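Side-chain contacts in manganese lipoxygenase (Gaeumannomyces graminis, PDB 5FX8), which oxidises linoleic and alpha-linolenic acids with molecular oxygen to 11S- and 13R-hydroperoxy fatty acids at a catalytic manganese centre: residues 220-225 against 354-359; 78-83 against 360-365. All blocks are in the same frame, centred on the assembly; numbering follows the deposited sequence.

In the fold
From the N terminus, the chain first passes through 78-83, in the loop between strands 71-73 and 83-85. It next reaches 220-225, in the loop between strands 212-216 and 235-241 of the five-stranded sheet. Both segments meet helix 351-363 later on. Interaction 1 joins 220-225 to 354-359 and closes a loop of 128 residues. Interaction 2 joins 78-83 to 360-365 and closes a loop of 276 residues, so interaction 1 lies within it. The contacts use successive turns of one helix, with centres about 13 Å apart. Together they tie an N-terminal loop and a sheet loop to a helix that packs on metal-bearing helix 268-305.

Interaction 1 of 2, residues 220-225 against 354-359; sequences QKKYTP and AIDFPG
Asp356 OD2 is gripped by two side chains of the loop 220-225. Tyr223 OH donates to Asp356 OD2 at 2.5 Å, a very short distance, doubtful at this resolution. Lys222 adds a salt bridge, Lys222 NZ to Asp356 OD2 3.1 Å, although its hydrogen bond is weak. OD2 lies in the plane of the Tyr223 ring, at the hydroxyl end of its edge. The carboxylate is turned almost upright to that ring, the two planes being 79° apart.

Lys222 and Asp356 approach from opposite directions. The lysine chain is extended beyond CG, which carries NZ across to the helix. Its CG sits 3.7 Å above the Tyr223 ring plane, toward the rim of one face. NZ has a stronger partner in Tyr219 OH and a weak one in Ser360 OG. The positive charge near OD2 would probably help to keep Asp356 ionised.

Next to the carboxylate, Phe357 supplies the apolar side. Its ring swings back beside the tyrosine, with CG anti to the backbone N (chi1 -176°), and Tyr223 OH lies 3.5 Å from Phe357 CA. The Tyr223 OH is close to the plane of the phenylalanine ring, at its edge, 4.0 Å from Phe357 CD1. The rings touch loosely, with Tyr223 CE2 4.4 Å from Phe357 CD1. Tyr223 also packs on Ala353 and Ser360 of the helix and on Leu349 before it.

Phe357 continues inward to Met288 of helix 268-305, which carries the manganese ligands His290 and His294. Its side chain is about 9 Å from that of His290. The helix is kinked at Pro358, whose N makes no bond to the preceding turn. The two groups sharing this carboxylate oxygen join the loop after strand 212-216 to the helical part of the lipoxygenase fold.

Interaction 2 of 2, residues 78-83 against 360-365; sequences GQTTFY and SVYAQG
The Tyr362 ring lies against the backbone and side chain of Thr80. Tyr362 is in the last turn of helix 351-363, which ends in a Schellman motif. Gly365 has positive phi there, and its N bonds back to Tyr362 O at 3.1 Å. The segment 78-83 belongs to the loop between strands 71-73 and 83-85 of the lipoxygenase fold.

Van der Waals contact carries the pairing. Thr80 CA sits over one face of the ring, 3.8 Å from Tyr362 CD2. Thr80 CB is over the same face, offset toward the rim and 4.2 Å from Tyr362 CG. The CA-CB bond of Tyr362 points toward 78-83, and a roughly anti chi1 of -157° lays the ring along Thr80. Gln79 O lies loosely near the start of the side chain, 4.2 Å from Tyr362 CB.

Several polar groups are bonded to residues outside the two segments. Thr80 OG1 hydrogen-bonds to Thr295 OG1 of helix 268-305, one residue past the manganese ligand His294, whose side chain is about 8 Å from that of Thr80. Ser75 OG accepts from Thr80 N and donates to Gly78 O. Arg450 makes a cation-pi contact with the Tyr362 ring, and its NH1 bonds to Tyr362 O.

At the far end of the ring, Thr81 and Tyr362 cross at about a right angle. Thr81 OG1 and Tyr362 OH stay 4.1 Å apart, too far for a hydrogen bond. The nearest approach between the segments is Thr80 O to Tyr362 CE2, at 3.2 Å.

Interaction 1 of 2, residues 220-225 against 354-359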
# COMPACT_ATOMS: atom_id res chain seq x y z
N GLN A 220 -7.58 7.41 23.47
CA GLN A 220 -7.90 6.00 23.40
C GLN A 220 -8.30 5.41 24.75
O GLN A 220 -8.63 4.24 24.85
CB GLN A 220 -6.73 5.22 22.81
CG GLN A 220 -6.34 5.66 21.43
CD GLN A 220 -5.09 4.99 20.89
OE1 GLN A 220 -4.78 3.84 21.20
NE2 GLN A 220 -4.34 5.74 20.11
N LYS A 221 -8.27 6.22 25.80
CA LYS A 221 -8.82 5.83 27.08
C LYS A 221 -10.30 5.50 26.97
O LYS A 221 -10.81 4.64 27.69
CB LYS A 221 -8.54 6.98 28.04
CG LYS A 221 -8.98 6.84 29.42
CD LYS A 221 -8.72 8.15 30.13
CE LYS A 221 -9.27 9.30 29.32
NZ LYS A 221 -9.26 10.58 30.06
N LYS A 222 -11.00 6.14 26.02
CA LYS A 222 -12.42 5.98 25.72
C LYS A 222 -12.81 4.59 25.21
O LYS A 222 -13.99 4.25 25.23
CB LYS A 222 -12.80 7.07 24.71
CG LYS A 222 -13.90 6.77 23.75
CD LYS A 222 -14.06 7.88 22.75
CE LYS A 222 -15.30 7.67 21.91
NZ LYS A 222 -15.59 8.85 21.06
N TYR A 223 -11.86 3.76 24.81
CA TYR A 223 -12.12 2.46 24.22
C TYR A 223 -11.73 1.34 25.18
O TYR A 223 -10.83 1.48 26.01
CB TYR A 223 -11.34 2.30 22.91
CG TYR A 223 -11.63 3.41 21.91
CD1 TYR A 223 -12.93 3.72 21.56
CD2 TYR A 223 -10.60 4.16 21.38
CE1 TYR A 223 -13.19 4.72 20.70
CE2 TYR A 223 -10.86 5.18 20.50
CZ TYR A 223 -12.15 5.45 20.15
OH TYR A 223 -12.46 6.47 19.28
N THR A 224 -12.41 0.20 25.04
CA THR A 224 -12.21 -0.99 25.83
C THR A 224 -11.60 -2.08 24.98
O THR A 224 -12.17 -2.43 23.94
CB THR A 224 -13.53 -1.48 26.40
OG1 THR A 224 -14.21 -0.40 27.04
CG2 THR A 224 -13.31 -2.62 27.37
N PRO A 225 -10.48 -2.66 25.39
CA PRO A 225 -9.87 -3.71 24.58
C PRO A 225 -10.75 -4.95 24.47
O PRO A 225 -11.61 -5.21 25.30
CB PRO A 225 -8.58 -4.02 25.34
CG PRO A 225 -8.33 -2.85 26.13
CD PRO A 225 -9.66 -2.34 26.55
N ALA A 354 -11.88 1.25 16.47
CA ALA A 354 -11.15 1.68 15.28
C ALA A 354 -12.01 2.53 14.35
O ALA A 354 -11.56 3.56 13.86
CB ALA A 354 -10.62 0.47 14.52
N ILE A 355 -13.25 2.09 14.08
CA ILE A 355 -14.11 2.84 13.18
C ILE A 355 -14.60 4.13 13.84
O ILE A 355 -14.82 5.13 13.17
CB ILE A 355 -15.28 1.96 12.69
CG1 ILE A 355 -14.82 1.01 11.60
CG2 ILE A 355 -16.40 2.76 12.08
CD1 ILE A 355 -14.46 1.74 10.37
N ASP A 356 -14.75 4.13 15.17
CA ASP A 356 -15.19 5.35 15.83
C ASP A 356 -14.13 6.45 15.79
O ASP A 356 -14.47 7.64 15.76
CB ASP A 356 -15.61 5.03 17.27
CG ASP A 356 -15.83 6.27 18.15
OD1 ASP A 356 -16.92 6.88 18.06
OD2 ASP A 356 -14.93 6.60 18.97
N PHE A 357 -12.85 6.09 15.73
CA PHE A 357 -11.83 7.13 15.85
C PHE A 357 -11.82 8.18 14.73
O PHE A 357 -11.81 9.38 15.05
CB PHE A 357 -10.47 6.45 16.02
CG PHE A 357 -9.38 7.41 16.25
CD1 PHE A 357 -9.20 7.97 17.50
CD2 PHE A 357 -8.53 7.77 15.23
CE1 PHE A 357 -8.20 8.85 17.73
CE2 PHE A 357 -7.53 8.65 15.45
CZ PHE A 357 -7.36 9.20 16.70
N PRO A 358 -11.79 7.84 13.43
CA PRO A 358 -11.78 8.92 12.42
C PRO A 358 -13.04 9.77 12.39
O PRO A 358 -12.98 10.94 11.99
CB PRO A 358 -11.59 8.15 11.11
CG PRO A 358 -12.05 6.77 11.43
CD PRO A 358 -11.60 6.52 12.81
N GLY A 359 -14.19 9.21 12.76
CA GLY A 359 -15.37 10.02 12.93
C GLY A 359 -15.28 10.97 14.10
O GLY A 359 -15.78 12.09 14.01

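Interaction 2 of 2, residues 78-83 against 360-365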
# COMPACT_ATOMS: atom_id res chain seq x y z
N GLY A 78 -16.91 4.36 8.88
CA GLY A 78 -16.86 5.45 9.83
C GLY A 78 -17.69 6.63 9.37
O GLY A 78 -18.31 6.65 8.31
N GLN A 79 -17.71 7.65 10.20
CA GLN A 79 -18.56 8.78 9.92
C GLN A 79 -17.68 9.98 9.59
O GLN A 79 -17.35 10.79 10.45
CB GLN A 79 -19.48 9.03 11.09
CG GLN A 79 -20.54 10.06 10.78
CD GLN A 79 -21.41 9.68 9.59
OE1 GLN A 79 -21.86 8.52 9.47
NE2 GLN A 79 -21.68 10.64 8.72
N THR A 80 -17.32 10.11 8.32
CA THR A 80 -16.58 11.28 7.86
C THR A 80 -17.26 11.92 6.66
O THR A 80 -17.97 12.91 6.79
CB THR A 80 -15.13 10.93 7.47
OG1 THR A 80 -15.10 10.17 6.24
CG2 THR A 80 -14.38 10.19 8.59
N THR A 81 -17.04 11.34 5.51
CA THR A 81 -17.26 11.95 4.22
C THR A 81 -18.31 11.16 3.45
O THR A 81 -18.43 9.95 3.62
CB THR A 81 -15.91 11.99 3.48
OG1 THR A 81 -15.13 13.10 3.92
CG2 THR A 81 -16.06 12.06 2.06
N PHE A 82 -19.08 11.84 2.60
CA PHE A 82 -20.04 11.15 1.76
C PHE A 82 -19.33 10.16 0.85
O PHE A 82 -18.24 10.42 0.35
CB PHE A 82 -20.82 12.17 0.90
CG PHE A 82 -21.67 13.15 1.69
CD1 PHE A 82 -22.47 12.72 2.74
CD2 PHE A 82 -21.71 14.50 1.35
CE1 PHE A 82 -23.27 13.63 3.43
CE2 PHE A 82 -22.50 15.40 2.05
CZ PHE A 82 -23.27 14.97 3.08
N TYR A 83 -19.95 9.02 0.64
CA TYR A 83 -19.50 8.01 -0.31
C TYR A 83 -20.47 7.97 -1.47
O TYR A 83 -21.67 8.15 -1.27
CB TYR A 83 -19.41 6.64 0.35
CG TYR A 83 -18.83 5.57 -0.53
CD1 TYR A 83 -17.46 5.39 -0.63
CD2 TYR A 83 -19.64 4.75 -1.28
CE1 TYR A 83 -16.94 4.43 -1.43
CE2 TYR A 83 -19.13 3.80 -2.07
CZ TYR A 83 -17.79 3.64 -2.14
OH TYR A 83 -17.29 2.66 -2.96
N SER A 360 -14.67 10.55 15.20
CA SER A 360 -14.43 11.48 16.31
C SER A 360 -13.49 12.60 15.91
O SER A 360 -13.70 13.76 16.29
CB SER A 360 -13.82 10.77 17.50
OG SER A 360 -14.63 9.73 17.94
N VAL A 361 -12.42 12.27 15.19
CA VAL A 361 -11.53 13.30 14.69
C VAL A 361 -12.30 14.28 13.83
O VAL A 361 -12.23 15.50 14.04
CB VAL A 361 -10.36 12.66 13.92
CG1 VAL A 361 -9.47 13.72 13.32
CG2 VAL A 361 -9.57 11.78 14.84
N TYR A 362 -13.07 13.77 12.87
CA TYR A 362 -13.80 14.62 11.95
C TYR A 362 -14.82 15.47 12.69
O TYR A 362 -15.05 16.64 12.35
CB TYR A 362 -14.48 13.77 10.90
CG TYR A 362 -14.80 14.51 9.62
CD1 TYR A 362 -13.79 14.95 8.78
CD2 TYR A 362 -16.11 14.75 9.26
CE1 TYR A 362 -14.09 15.64 7.63
CE2 TYR A 362 -16.41 15.42 8.11
CZ TYR A 362 -15.41 15.86 7.30
OH TYR A 362 -15.77 16.52 6.17
N ALA A 363 -15.44 14.89 13.71
CA ALA A 363 -16.41 15.63 14.50
C ALA A 363 -15.74 16.73 15.32
O ALA A 363 -16.37 17.76 15.58
CB ALA A 363 -17.20 14.66 15.37
N GLN A 364 -14.48 16.57 15.71
CA GLN A 364 -13.79 17.64 16.42
C GLN A 364 -13.19 18.69 15.47
O GLN A 364 -12.49 19.59 15.93
CB GLN A 364 -12.69 17.08 17.33
CG GLN A 364 -13.19 16.17 18.46
CD GLN A 364 -12.07 15.35 19.12
OE1 GLN A 364 -10.89 15.51 18.80
NE2 GLN A 364 -12.45 14.46 20.03
N GLY A 365 -13.43 18.60 14.17
CA GLY A 365 -12.97 19.59 13.23
C GLY A 365 -11.76 19.20 12.42
O GLY A 365 -11.24 20.04 11.68